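Local structure of beta-glucosidase (Saccharopolyspora erythraea D, 5M6G) at residues A[120-125]-A[372-377]; A[227-232]-A[273-278]; A[305-310]-A[335-340]; A[446-451]-A[502-507]. The protein probably hydrolyses terminal, non-reducing beta-D-glucosyl residues with release of beta-D-glucose, as a member of glycoside hydrolase family 3. All blocks are in the same frame, centred on the assembly; numbering follows the deposited sequence.

Interaction 1: residues A[120-125]-A[372-377]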
loop_
_atom_site.group_PDB
_atom_site.type_symbol
_atom_site.label_atom_id
_atom_site.label_comp_id
_atom_site.label_asym_id
_atom_site.label_seq_id
_atom_site.Cartn_x
_atom_site.Cartn_y
_atom_site.Cartn_z
ATOM N N LEU A 120 -13.819 -28.378 -14.187
ATOM C CA LEU A 120 -13.923 -27.246 -15.101
ATOM C C LEU A 120 -12.580 -26.598 -15.390
ATOM O O LEU A 120 -12.453 -25.897 -16.401
ATOM C CB LEU A 120 -14.884 -26.182 -14.544
ATOM C CG LEU A 120 -16.333 -26.667 -14.418
ATOM C CD1 LEU A 120 -17.174 -25.633 -13.683
ATOM C CD2 LEU A 120 -16.903 -26.928 -15.789
ATOM N N GLY A 121 -11.581 -26.818 -14.541
ATOM C CA GLY A 121 -10.269 -26.248 -14.786
ATOM C C GLY A 121 -10.229 -24.737 -14.716
ATOM O O GLY A 121 -9.450 -24.111 -15.447
ATOM N N ILE A 122 -11.061 -24.130 -13.872
ATOM C CA ILE A 122 -11.057 -22.678 -13.694
ATOM C C ILE A 122 -9.753 -22.265 -13.024
ATOM O O ILE A 122 -9.487 -22.680 -11.888
ATOM C CB ILE A 122 -12.248 -22.199 -12.858
ATOM C CG1 ILE A 122 -13.567 -22.513 -13.574
ATOM C CG2 ILE A 122 -12.110 -20.702 -12.568
ATOM C CD1 ILE A 122 -14.792 -22.120 -12.758
ATOM N N PRO A 123 -8.929 -21.445 -13.664
ATOM C CA PRO A 123 -7.645 -21.101 -13.057
ATOM C C PRO A 123 -7.843 -20.238 -11.824
ATOM O O PRO A 123 -8.831 -19.501 -11.687
ATOM C CB PRO A 123 -6.907 -20.347 -14.171
ATOM C CG PRO A 123 -7.989 -19.806 -15.035
ATOM C CD PRO A 123 -9.150 -20.751 -14.944
ATOM N N LEU A 124 -6.901 -20.387 -10.900
ATOM C CA LEU A 124 -6.872 -19.579 -9.692
ATOM C C LEU A 124 -6.424 -18.158 -10.014
ATOM O O LEU A 124 -5.642 -17.927 -10.942
ATOM C CB LEU A 124 -5.901 -20.207 -8.698
ATOM C CG LEU A 124 -6.041 -19.954 -7.213
ATOM C CD1 LEU A 124 -7.326 -20.574 -6.715
ATOM C CD2 LEU A 124 -4.840 -20.586 -6.533
ATOM N N ILE A 125 -6.910 -17.196 -9.230
ATOM C CA ILE A 125 -6.343 -15.849 -9.203
ATOM C C ILE A 125 -5.675 -15.674 -7.845
ATOM O O ILE A 125 -6.230 -16.071 -6.811
ATOM C CB ILE A 125 -7.410 -14.766 -9.489
ATOM C CG1 ILE A 125 -6.767 -13.404 -9.778
ATOM C CG2 ILE A 125 -8.435 -14.646 -8.353
ATOM C CD1 ILE A 125 -7.774 -12.348 -10.229
ATOM N N ARG A 372 -18.672 -11.219 -12.053
ATOM C CA ARG A 372 -17.615 -10.235 -11.841
ATOM C C ARG A 372 -16.252 -10.904 -11.647
ATOM O O ARG A 372 -15.257 -10.466 -12.238
ATOM C CB ARG A 372 -17.987 -9.344 -10.661
ATOM C CG ARG A 372 -19.188 -8.452 -10.968
ATOM C CD ARG A 372 -19.727 -7.778 -9.732
ATOM N NE ARG A 372 -20.823 -6.872 -10.061
ATOM C CZ ARG A 372 -20.668 -5.576 -10.307
ATOM N NH1 ARG A 372 -19.454 -5.031 -10.251
ATOM N NH2 ARG A 372 -21.731 -4.826 -10.598
ATOM N N ILE A 373 -16.185 -11.976 -10.856
ATOM C CA ILE A 373 -14.905 -12.656 -10.632
ATOM C C ILE A 373 -14.412 -13.304 -11.920
ATOM O O ILE A 373 -13.259 -13.119 -12.327
ATOM C CB ILE A 373 -15.030 -13.703 -9.507
ATOM C CG1 ILE A 373 -15.321 -13.059 -8.154
ATOM C CG2 ILE A 373 -13.774 -14.578 -9.444
ATOM C CD1 ILE A 373 -16.028 -14.013 -7.184
ATOM N N LEU A 374 -15.278 -14.083 -12.579
ATOM C CA LEU A 374 -14.833 -14.825 -13.757
ATOM C C LEU A 374 -14.447 -13.883 -14.889
ATOM O O LEU A 374 -13.502 -14.162 -15.632
ATOM C CB LEU A 374 -15.920 -15.796 -14.220
ATOM C CG LEU A 374 -16.239 -16.913 -13.233
ATOM C CD1 LEU A 374 -17.479 -17.680 -13.705
ATOM C CD2 LEU A 374 -15.023 -17.835 -13.072
ATOM N N THR A 375 -15.168 -12.766 -15.037
ATOM C CA THR A 375 -14.816 -11.802 -16.075
ATOM C C THR A 375 -13.369 -11.347 -15.928
ATOM O O THR A 375 -12.619 -11.305 -16.909
ATOM C CB THR A 375 -15.776 -10.609 -16.031
ATOM O OG1 THR A 375 -17.071 -11.039 -16.474
ATOM C CG2 THR A 375 -15.298 -9.480 -16.937
ATOM N N LYS A 376 -12.949 -11.040 -14.700
ATOM C CA LYS A 376 -11.578 -10.592 -14.481
ATOM C C LYS A 376 -10.577 -11.713 -14.737
ATOM O O LYS A 376 -9.485 -11.467 -15.267
ATOM C CB LYS A 376 -11.443 -10.039 -13.063
ATOM C CG LYS A 376 -12.186 -8.715 -12.889
ATOM C CD LYS A 376 -11.464 -7.613 -13.677
ATOM C CE LYS A 376 -12.338 -6.369 -13.914
ATOM N NZ LYS A 376 -13.451 -6.599 -14.904
ATOM N N LYS A 377 -10.931 -12.953 -14.390
ATOM C CA LYS A 377 -10.046 -14.073 -14.717
ATOM C C LYS A 377 -9.856 -14.213 -16.227
ATOM O O LYS A 377 -8.734 -14.430 -16.697
ATOM C CB LYS A 377 -10.584 -15.367 -14.109
ATOM C CG LYS A 377 -10.508 -15.400 -12.586
ATOM C CD LYS A 377 -10.919 -16.769 -12.039
ATOM C CE LYS A 377 -10.614 -16.898 -10.562
ATOM N NZ LYS A 377 -10.821 -18.298 -10.077
#
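Three acceptors grip the ammonium group of Lys-377: the carbonyl of Pro-123, 2.8 Å from O to NZ, and, outside the two segments, OE1 of Gln-66 and the carbonyl O of Gly-86. The Pro-123 bond has a C=O...N angle of 151° and lies tilted from the carbonyl plane. Beyond CG the lysine chain is fully extended, with chi2 at -174°, which carries the charge from helix 363-379 across to the loop. In the TIM-barrel-like N-terminal domain this loop leads into strand 125-128, so the bond ties the entry to an inner strand to an outer helix. Two isoleucine methyls line the lysine: CG2 of Ile-125 lies 3.8 Å from its CE, and CG2 of Ile-122 lies 3.7 Å from NZ itself. The same Ile-122 methyl also meets CD2 of Leu-374 at 4.1 Å, the two side chains crossing at about a right angle. Leu-54 of helix 47-57 touches both Ile-122 and Leu-374, and Gln-66 lies against them as well.

Interaction 2: residues A[227-232]-A[273-278]. With SOR (sorbitol), chain L.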
loop_
_atom_site.group_PDB
_atom_site.type_symbol
_atom_site.label_atom_id
_atom_site.label_comp_id
_atom_site.label_asym_id
_atom_site.label_seq_id
_atom_site.Cartn_x
_atom_site.Cartn_y
_atom_site.Cartn_z
ATOM N N MET A 227 -3.800 -6.979 -11.904
ATOM C CA MET A 227 -5.021 -6.301 -11.490
ATOM C C MET A 227 -4.748 -5.437 -10.268
ATOM O O MET A 227 -4.055 -5.850 -9.333
ATOM C CB MET A 227 -6.140 -7.302 -11.195
ATOM C CG MET A 227 -7.455 -6.619 -10.832
ATOM S SD MET A 227 -8.889 -7.718 -10.934
ATOM C CE MET A 227 -8.584 -8.814 -9.563
ATOM N N ALA A 228 -5.270 -4.218 -10.296
ATOM C CA ALA A 228 -5.133 -3.278 -9.193
ATOM C C ALA A 228 -6.403 -3.278 -8.350
ATOM O O ALA A 228 -7.469 -3.743 -8.784
ATOM C CB ALA A 228 -4.835 -1.865 -9.709
ATOM N N THR A 229 -6.275 -2.751 -7.125
ATOM C CA THR A 229 -7.363 -2.734 -6.149
ATOM C C THR A 229 -7.458 -1.338 -5.543
ATOM O O THR A 229 -6.560 -0.920 -4.810
ATOM C CB THR A 229 -7.129 -3.761 -5.039
ATOM O OG1 THR A 229 -6.757 -5.029 -5.609
ATOM C CG2 THR A 229 -8.386 -3.930 -4.208
ATOM N N ALA A 230 -8.543 -0.623 -5.816
ATOM C CA ALA A 230 -8.792 0.617 -5.090
ATOM C C ALA A 230 -9.282 0.264 -3.689
ATOM O O ALA A 230 -10.282 -0.447 -3.540
ATOM C CB ALA A 230 -9.801 1.494 -5.829
ATOM N N LYS A 231 -8.571 0.737 -2.664
ATOM C CA LYS A 231 -8.928 0.432 -1.274
ATOM C C LYS A 231 -8.701 1.653 -0.364
ATOM O O LYS A 231 -7.944 2.554 -0.723
ATOM C CB LYS A 231 -8.115 -0.767 -0.760
ATOM C CG LYS A 231 -6.634 -0.484 -0.514
ATOM C CD LYS A 231 -5.854 -1.782 -0.214
ATOM C CE LYS A 231 -4.435 -1.464 0.327
ATOM N NZ LYS A 231 -3.697 -2.719 0.692
ATOM N N HIS A 232 -9.336 1.702 0.805
ATOM C CA HIS A 232 -10.413 0.812 1.215
ATOM C C HIS A 232 -11.737 1.585 1.151
ATOM O O HIS A 232 -11.868 2.671 1.724
ATOM C CB HIS A 232 -10.187 0.280 2.629
ATOM C CG HIS A 232 -8.808 -0.254 2.866
ATOM N ND1 HIS A 232 -7.727 0.562 3.131
ATOM C CD2 HIS A 232 -8.336 -1.524 2.894
ATOM C CE1 HIS A 232 -6.646 -0.182 3.302
ATOM N NE2 HIS A 232 -6.989 -1.451 3.168
ATOM N N SER A 273 -10.577 -4.142 -9.360
ATOM C CA SER A 273 -11.081 -4.578 -8.065
ATOM C C SER A 273 -11.216 -3.381 -7.137
ATOM O O SER A 273 -10.487 -2.399 -7.266
ATOM C CB SER A 273 -10.144 -5.616 -7.429
ATOM O OG SER A 273 -10.697 -6.126 -6.233
ATOM N N VAL A 274 -12.174 -3.469 -6.216
ATOM C CA VAL A 274 -12.313 -2.523 -5.111
ATOM C C VAL A 274 -12.398 -3.334 -3.825
ATOM O O VAL A 274 -13.156 -4.309 -3.755
ATOM C CB VAL A 274 -13.555 -1.617 -5.270
ATOM C CG1 VAL A 274 -13.821 -0.856 -3.992
ATOM C CG2 VAL A 274 -13.366 -0.646 -6.432
ATOM N N MET A 275 -11.618 -2.950 -2.818
ATOM C CA MET A 275 -11.640 -3.624 -1.526
ATOM C C MET A 275 -12.416 -2.782 -0.518
ATOM O O MET A 275 -12.194 -1.570 -0.414
ATOM C CB MET A 275 -10.225 -3.889 -1.003
ATOM C CG MET A 275 -10.260 -4.648 0.305
ATOM S SD MET A 275 -8.653 -4.901 1.063
ATOM C CE MET A 275 -7.840 -5.838 -0.220
ATOM N N VAL A 276 -13.337 -3.427 0.225
ATOM C CA VAL A 276 -14.167 -2.708 1.192
ATOM C C VAL A 276 -13.405 -2.512 2.503
ATOM O O VAL A 276 -12.518 -3.297 2.856
ATOM C CB VAL A 276 -15.497 -3.461 1.405
ATOM C CG1 VAL A 276 -16.433 -2.690 2.356
ATOM C CG2 VAL A 276 -16.174 -3.682 0.065
ATOM N N SER A 277 -13.757 -1.456 3.245
ATOM C CA SER A 277 -13.061 -1.092 4.470
ATOM C C SER A 277 -13.641 -1.780 5.704
ATOM O O SER A 277 -14.849 -2.008 5.809
ATOM C CB SER A 277 -13.110 0.416 4.692
ATOM O OG SER A 277 -12.610 0.729 5.983
ATOM N N TYR A 278 -12.748 -2.089 6.651
ATOM C CA TYR A 278 -13.160 -2.498 7.991
ATOM C C TYR A 278 -13.983 -1.426 8.692
ATOM O O TYR A 278 -14.764 -1.746 9.594
ATOM C CB TYR A 278 -11.946 -2.758 8.877
ATOM C CG TYR A 278 -11.119 -3.985 8.648
ATOM C CD1 TYR A 278 -11.693 -5.227 8.416
ATOM C CD2 TYR A 278 -9.728 -3.899 8.725
ATOM C CE1 TYR A 278 -10.885 -6.359 8.235
ATOM C CE2 TYR A 278 -8.922 -5.006 8.549
ATOM C CZ TYR A 278 -9.497 -6.229 8.309
ATOM O OH TYR A 278 -8.667 -7.305 8.149
HETATM C C1 SOR L . -5.462 -4.164 3.481
HETATM C C2 SOR L . -4.606 -5.368 3.129
HETATM C C3 SOR L . -4.877 -6.478 4.140
HETATM C C4 SOR L . -3.809 -7.565 4.062
HETATM C C5 SOR L . -3.687 -8.379 5.354
HETATM C C6 SOR L . -2.382 -9.167 5.297
HETATM O O1 SOR L . -4.894 -2.984 2.965
HETATM O O2 SOR L . -4.918 -5.810 1.820
HETATM O O3 SOR L . -6.138 -7.029 3.862
HETATM O O4 SOR L . -4.088 -8.433 2.982
HETATM O O5 SOR L . -3.716 -7.552 6.511
HETATM O O6 SOR L . -2.016 -9.611 6.587
#
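Two neighbouring parallel strands, 229-233 and 273-276, pair here in the buried interior of the N-terminal domain, and their C-terminal ends open into the sorbitol pocket. Ala-230 bonds across with both its backbone groups: its N donates to Ser-273 O at 3.0 Å, and its O receives Met-275 N at 2.9 Å with an N-H...O angle of 161°. Beside this ladder the CG2 methyl of Thr-229 packs 3.7 Å from CB of Met-275. Past the last bridge the chain turns a corner at His-232, which follows a cis peptide bond and whose CB rests 3.6 Å from CB of Ser-277. In Lys-231, CG stands between the backbone N and the carbonyl carbon (chi1 72°), covering one face of the imidazole, and the chain extends beyond it to give a 2.6 Å bond from NZ to sorbitol O1. That same hydroxyl, at the ring edge, is hydrogen-bonded to NE2 of His-232 at 2.6 Å; Asp-236 holds ND1 and so helps fix the ring's rotation. With an alanine here, sorbitol O1 would probably lose one of its partners and Asp-236 the ring nitrogen it holds. SD of Met-275 approaches the ring obliquely, and CE of Met-275 lies 3.6 Å from sorbitol O2. Side chains gathered at the C-terminal ends of parallel strands to hold a ligand are the hallmark of TIM-barrel active sites.

Interaction 3: residues A[305-310]-A[335-340]. With SOR (sorbitol), chain L.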
loop_
_atom_site.group_PDB
_atom_site.type_symbol
_atom_site.label_atom_id
_atom_site.label_comp_id
_atom_site.label_asym_id
_atom_site.label_seq_id
_atom_site.Cartn_x
_atom_site.Cartn_y
_atom_site.Cartn_z
ATOM N N GLY A 305 -16.450 -4.234 -11.790
ATOM C CA GLY A 305 -15.354 -5.112 -11.449
ATOM C C GLY A 305 -15.639 -5.961 -10.231
ATOM O O GLY A 305 -16.785 -6.161 -9.828
ATOM N N LEU A 306 -14.563 -6.440 -9.618
ATOM C CA LEU A 306 -14.633 -7.417 -8.538
ATOM C C LEU A 306 -14.547 -6.690 -7.201
ATOM O O LEU A 306 -13.519 -6.078 -6.899
ATOM C CB LEU A 306 -13.481 -8.415 -8.690
ATOM C CG LEU A 306 -13.399 -9.742 -7.938
ATOM C CD1 LEU A 306 -12.251 -10.554 -8.543
ATOM C CD2 LEU A 306 -13.190 -9.536 -6.449
ATOM N N VAL A 307 -15.601 -6.779 -6.389
ATOM C CA VAL A 307 -15.584 -6.205 -5.044
ATOM C C VAL A 307 -15.124 -7.278 -4.062
ATOM O O VAL A 307 -15.778 -8.319 -3.908
ATOM C CB VAL A 307 -16.964 -5.657 -4.651
ATOM C CG1 VAL A 307 -16.909 -5.084 -3.238
ATOM C CG2 VAL A 307 -17.408 -4.619 -5.656
ATOM N N VAL A 308 -14.005 -7.027 -3.386
ATOM C CA VAL A 308 -13.431 -7.994 -2.457
ATOM C C VAL A 308 -13.502 -7.434 -1.042
ATOM O O VAL A 308 -13.361 -6.222 -0.831
ATOM C CB VAL A 308 -11.986 -8.359 -2.862
ATOM C CG1 VAL A 308 -11.071 -7.141 -2.795
ATOM C CG2 VAL A 308 -11.449 -9.513 -2.012
ATOM N N SER A 309 -13.741 -8.317 -0.070
ATOM C CA SER A 309 -13.721 -7.919 1.329
ATOM C C SER A 309 -12.284 -7.711 1.815
ATOM O O SER A 309 -11.316 -8.126 1.170
ATOM C CB SER A 309 -14.407 -8.973 2.205
ATOM O OG SER A 309 -13.503 -10.008 2.581
ATOM N N ASP A 310 -12.152 -7.044 2.967
ATOM C CA ASP A 310 -10.881 -7.054 3.677
ATOM C C ASP A 310 -10.764 -8.358 4.465
ATOM O O ASP A 310 -11.680 -9.189 4.500
ATOM C CB ASP A 310 -10.743 -5.822 4.584
ATOM C CG ASP A 310 -9.277 -5.397 4.790
ATOM O OD1 ASP A 310 -8.365 -6.264 4.727
ATOM O OD2 ASP A 310 -9.038 -4.186 5.013
ATOM N N GLY A 335 -23.441 -6.771 -1.337
ATOM C CA GLY A 335 -22.916 -6.646 -2.681
ATOM C C GLY A 335 -21.457 -7.044 -2.853
ATOM O O GLY A 335 -20.930 -6.895 -3.960
ATOM N N ILE A 336 -20.788 -7.542 -1.811
ATOM C CA ILE A 336 -19.399 -7.980 -1.947
ATOM C C ILE A 336 -19.339 -9.285 -2.738
ATOM O O ILE A 336 -20.170 -10.184 -2.559
ATOM C CB ILE A 336 -18.751 -8.115 -0.557
ATOM C CG1 ILE A 336 -18.685 -6.741 0.116
ATOM C CG2 ILE A 336 -17.333 -8.723 -0.645
ATOM C CD1 ILE A 336 -18.063 -6.755 1.496
ATOM N N ASP A 337 -18.350 -9.400 -3.620
ATOM C CA ASP A 337 -18.251 -10.532 -4.542
ATOM C C ASP A 337 -17.331 -11.640 -4.058
ATOM O O ASP A 337 -17.618 -12.821 -4.289
ATOM C CB ASP A 337 -17.759 -10.055 -5.909
ATOM C CG ASP A 337 -18.628 -8.969 -6.487
ATOM O OD1 ASP A 337 -19.865 -9.154 -6.536
ATOM O OD2 ASP A 337 -18.076 -7.916 -6.870
ATOM N N MET A 338 -16.207 -11.292 -3.433
ATOM C CA MET A 338 -15.210 -12.269 -3.022
ATOM C C MET A 338 -14.825 -11.992 -1.578
ATOM O O MET A 338 -14.709 -10.833 -1.169
ATOM C CB MET A 338 -13.972 -12.216 -3.922
ATOM C CG MET A 338 -12.858 -13.164 -3.496
ATOM S SD MET A 338 -11.550 -13.284 -4.725
ATOM C CE MET A 338 -12.290 -14.433 -5.894
ATOM N N PHE A 339 -14.621 -13.052 -0.806
ATOM C CA PHE A 339 -14.442 -12.914 0.631
ATOM C C PHE A 339 -13.068 -13.410 1.039
ATOM O O PHE A 339 -12.731 -14.585 0.846
ATOM C CB PHE A 339 -15.578 -13.619 1.366
ATOM C CG PHE A 339 -16.882 -12.933 1.134
ATOM C CD1 PHE A 339 -17.595 -13.164 -0.032
ATOM C CD2 PHE A 339 -17.324 -11.958 2.012
ATOM C CE1 PHE A 339 -18.767 -12.473 -0.280
ATOM C CE2 PHE A 339 -18.488 -11.279 1.777
ATOM C CZ PHE A 339 -19.208 -11.528 0.635
ATOM N N MET A 340 -12.273 -12.487 1.570
ATOM C CA MET A 340 -10.890 -12.738 1.945
ATOM C C MET A 340 -10.872 -13.271 3.370
ATOM O O MET A 340 -11.346 -12.595 4.290
ATOM C CB MET A 340 -10.078 -11.447 1.836
ATOM C CG MET A 340 -8.592 -11.606 2.134
ATOM S SD MET A 340 -7.808 -9.979 2.278
ATOM C CE MET A 340 -8.096 -9.312 0.649
HETATM C C1 SOR L . -5.462 -4.164 3.481
HETATM C C2 SOR L . -4.606 -5.368 3.129
HETATM C C3 SOR L . -4.877 -6.478 4.140
HETATM C C4 SOR L . -3.809 -7.565 4.062
HETATM C C5 SOR L . -3.687 -8.379 5.354
HETATM C C6 SOR L . -2.382 -9.167 5.297
HETATM O O1 SOR L . -4.894 -2.984 2.965
HETATM O O2 SOR L . -4.918 -5.810 1.820
HETATM O O3 SOR L . -6.138 -7.029 3.862
HETATM O O4 SOR L . -4.088 -8.433 2.982
HETATM O O5 SOR L . -3.716 -7.552 6.511
HETATM O O6 SOR L . -2.016 -9.611 6.587
#
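Around Val-307 the contact is closely knit, for its carbonyl O takes both Met-338 N at 3.0 Å and Asp-337 N at 2.8 Å, the former in the carbonyl plane. Val-307 N donates to OD2 of Asp-337 at 2.8 Å, and the oxygen accepts on its anti lone pair, while Lys-298 and Arg-365 hold OD1. CG2 of Ile-336 lies over one face of the Phe-339 ring, offset toward its rim. These segments belong to successive strands, 306-308 and 339-341, joined through helix 325-334 in the beta-alpha-beta order of a TIM barrel. Ser-309 clamps the junction: OG stands between the backbone N and the carbonyl carbon (chi1 86°), where it accepts from Met-340 N at 2.9 Å and donates to Asp-310 O. A valine here would probably leave both of those backbone groups without their hydroxyl mate. Toward the pocket the protein packing gives way to ligand contacts: the side chains of Asp-310 and Met-340 come no closer than 4.5 Å, OD1 to SD, and face sorbitol, whose O3 donates to Asp-310 OD1 at 2.5 Å.

Interaction 4: residues A[446-451]-A[502-507]. With SOR (sorbitol), chain L.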
loop_
_atom_site.group_PDB
_atom_site.type_symbol
_atom_site.label_atom_id
_atom_site.label_comp_id
_atom_site.label_asym_id
_atom_site.label_seq_id
_atom_site.Cartn_x
_atom_site.Cartn_y
_atom_site.Cartn_z
ATOM N N GLY A 446 9.867 1.072 6.415
ATOM C CA GLY A 446 8.608 1.108 7.150
ATOM C C GLY A 446 7.783 -0.161 6.935
ATOM O O GLY A 446 8.279 -1.205 6.492
ATOM N N GLY A 447 6.497 -0.047 7.254
ATOM C CA GLY A 447 5.606 -1.195 7.243
ATOM C C GLY A 447 5.479 -1.831 5.874
ATOM O O GLY A 447 5.854 -1.272 4.843
ATOM N N TRP A 448 4.927 -3.049 5.875
ATOM C CA TRP A 448 4.682 -3.791 4.640
ATOM C C TRP A 448 5.980 -3.973 3.854
ATOM O O TRP A 448 6.063 -3.673 2.665
ATOM C CB TRP A 448 3.629 -3.089 3.779
ATOM C CG TRP A 448 2.251 -3.015 4.381
ATOM C CD1 TRP A 448 1.659 -1.920 4.949
ATOM C CD2 TRP A 448 1.283 -4.067 4.438
ATOM N NE1 TRP A 448 0.386 -2.234 5.374
ATOM C CE2 TRP A 448 0.131 -3.546 5.068
ATOM C CE3 TRP A 448 1.281 -5.407 4.026
ATOM C CZ2 TRP A 448 -1.015 -4.318 5.295
ATOM C CZ3 TRP A 448 0.140 -6.170 4.248
ATOM C CH2 TRP A 448 -0.989 -5.622 4.878
ATOM N N THR A 449 7.023 -4.412 4.544
ATOM C CA THR A 449 8.307 -4.645 3.892
ATOM C C THR A 449 8.818 -5.984 4.401
ATOM O O THR A 449 9.209 -6.093 5.567
ATOM C CB THR A 449 9.297 -3.514 4.171
ATOM O OG1 THR A 449 8.690 -2.246 3.852
ATOM C CG2 THR A 449 10.548 -3.701 3.314
ATOM N N ILE A 450 8.784 -6.993 3.526
ATOM C CA ILE A 450 9.007 -8.401 3.845
ATOM C C ILE A 450 7.932 -8.908 4.791
ATOM O O ILE A 450 7.082 -9.710 4.393
ATOM C CB ILE A 450 10.402 -8.667 4.436
ATOM C CG1 ILE A 450 11.477 -8.062 3.542
ATOM C CG2 ILE A 450 10.600 -10.177 4.570
ATOM C CD1 ILE A 450 11.392 -8.507 2.108
ATOM N N SER A 451 7.973 -8.467 6.048
ATOM C CA SER A 451 6.933 -8.782 7.016
ATOM C C SER A 451 5.770 -7.796 6.903
ATOM O O SER A 451 5.822 -6.814 6.162
ATOM C CB SER A 451 7.491 -8.751 8.435
ATOM O OG SER A 451 7.825 -7.423 8.787
ATOM N N PRO A 502 9.108 0.846 11.970
ATOM C CA PRO A 502 8.032 0.371 11.084
ATOM C C PRO A 502 6.776 -0.075 11.824
ATOM O O PRO A 502 6.831 -0.624 12.926
ATOM C CB PRO A 502 8.675 -0.811 10.348
ATOM C CG PRO A 502 10.159 -0.525 10.381
ATOM C CD PRO A 502 10.378 0.129 11.715
ATOM N N TYR A 503 5.630 0.150 11.180
ATOM C CA TYR A 503 4.341 -0.298 11.696
ATOM C C TYR A 503 3.372 -0.434 10.527
ATOM O O TYR A 503 3.623 0.061 9.427
ATOM C CB TYR A 503 3.783 0.683 12.732
ATOM C CG TYR A 503 3.741 2.099 12.205
ATOM C CD1 TYR A 503 2.684 2.538 11.410
ATOM C CD2 TYR A 503 4.775 2.991 12.480
ATOM C CE1 TYR A 503 2.649 3.828 10.911
ATOM C CE2 TYR A 503 4.753 4.283 11.988
ATOM C CZ TYR A 503 3.684 4.695 11.202
ATOM O OH TYR A 503 3.662 5.970 10.698
ATOM N N ALA A 504 2.234 -1.076 10.792
ATOM C CA ALA A 504 1.166 -1.157 9.803
ATOM C C ALA A 504 -0.173 -1.262 10.514
ATOM O O ALA A 504 -0.278 -1.885 11.573
ATOM C CB ALA A 504 1.335 -2.357 8.853
ATOM N N GLU A 505 -1.191 -0.664 9.904
ATOM C CA GLU A 505 -2.605 -0.734 10.337
ATOM C C GLU A 505 -2.695 -0.256 11.790
ATOM O O GLU A 505 -1.993 0.695 12.172
ATOM C CB GLU A 505 -3.165 -2.130 10.092
ATOM C CG GLU A 505 -2.894 -2.673 8.693
ATOM C CD GLU A 505 -3.635 -3.978 8.416
ATOM O OE1 GLU A 505 -4.783 -4.127 8.882
ATOM O OE2 GLU A 505 -3.061 -4.854 7.735
ATOM N N PHE A 506 -3.528 -0.907 12.611
ATOM C CA PHE A 506 -3.862 -0.395 13.937
ATOM C C PHE A 506 -2.648 -0.328 14.856
ATOM O O PHE A 506 -2.633 0.480 15.794
ATOM C CB PHE A 506 -4.964 -1.263 14.561
ATOM C CG PHE A 506 -4.654 -2.737 14.541
ATOM C CD1 PHE A 506 -4.985 -3.510 13.443
ATOM C CD2 PHE A 506 -4.021 -3.337 15.619
ATOM C CE1 PHE A 506 -4.692 -4.867 13.415
ATOM C CE2 PHE A 506 -3.726 -4.691 15.606
ATOM C CZ PHE A 506 -4.060 -5.457 14.504
ATOM N N GLU A 507 -1.625 -1.159 14.620
ATOM C CA GLU A 507 -0.424 -1.079 15.451
ATOM C C GLU A 507 0.257 0.281 15.345
ATOM O O GLU A 507 1.043 0.644 16.227
ATOM C CB GLU A 507 0.571 -2.188 15.079
ATOM C CG GLU A 507 0.028 -3.585 15.269
ATOM C CD GLU A 507 0.016 -4.018 16.722
ATOM O OE1 GLU A 507 0.298 -3.180 17.607
ATOM O OE2 GLU A 507 -0.280 -5.202 16.986
HETATM C C1 SOR L . -5.462 -4.164 3.481
HETATM C C2 SOR L . -4.606 -5.368 3.129
HETATM C C3 SOR L . -4.877 -6.478 4.140
HETATM C C4 SOR L . -3.809 -7.565 4.062
HETATM C C5 SOR L . -3.687 -8.379 5.354
HETATM C C6 SOR L . -2.382 -9.167 5.297
HETATM O O1 SOR L . -4.894 -2.984 2.965
HETATM O O2 SOR L . -4.918 -5.810 1.820
HETATM O O3 SOR L . -6.138 -7.029 3.862
HETATM O O4 SOR L . -4.088 -8.433 2.982
HETATM O O5 SOR L . -3.716 -7.552 6.511
HETATM O O6 SOR L . -2.016 -9.611 6.587
HETATM O O HOH W 1 5.719 2.133 8.948
#
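Trp-448 and Glu-505 meet directly beside the sorbitol, CZ2 of the indole lying 3.2 Å from OE2 of the carboxylate. The two flat groups are nearly parallel, 8° apart, although the side chains cross at about a right angle. The same OE2 accepts a weak 3.0 Å bond from sorbitol O5, and the ligand's C4 sits at the indole edge, 3.5 Å from CH2. CG of Trp-448 lies anti to the carbonyl carbon (chi1 -65°), which sends the indole toward Glu-505 and Ala-504, whose CB packs against its pyrrole end, 3.6 Å from NE1. That N-H is held by Glu-195, while Trp-452 donates to OE2 and meets the indole edge-to-face. Farther out, Gly-447 CA touches Tyr-503 O at 3.2 Å, a close approach that the lack of a side chain at Gly-447 permits. A water, itself over the Tyr-503 ring, accepts from the N-H of both Gly-447 and Tyr-503. Two loops of the C-terminal domain thus complete a pocket between domains, as in two-domain family 3 glycosidases.

How the interactions relate
All four contacts are largely buried, but their chemistry follows their place. Interactions 2 and 3 meet in one sheet, where strands 273-276 and 306-308 are neighbours, probably bonded from Val-308 N to Val-274 O, and both combine backbone bonding with ligand-facing side chains. Interaction 1 lies farther out in the same domain, binding loop to helix by a lysine; it meets interaction 2 by packing of Ile-125 and Lys-376 on Met-227, and interaction 3 through a hydrogen bond from Arg-372 NH1 to Gly-305 O. Interaction 4 belongs to the C-terminal domain, joins loops without any direct hydrogen bond, and is about 16 Å from interaction 1 at nearest atoms. Sorbitol connects interactions 2, 3 and 4.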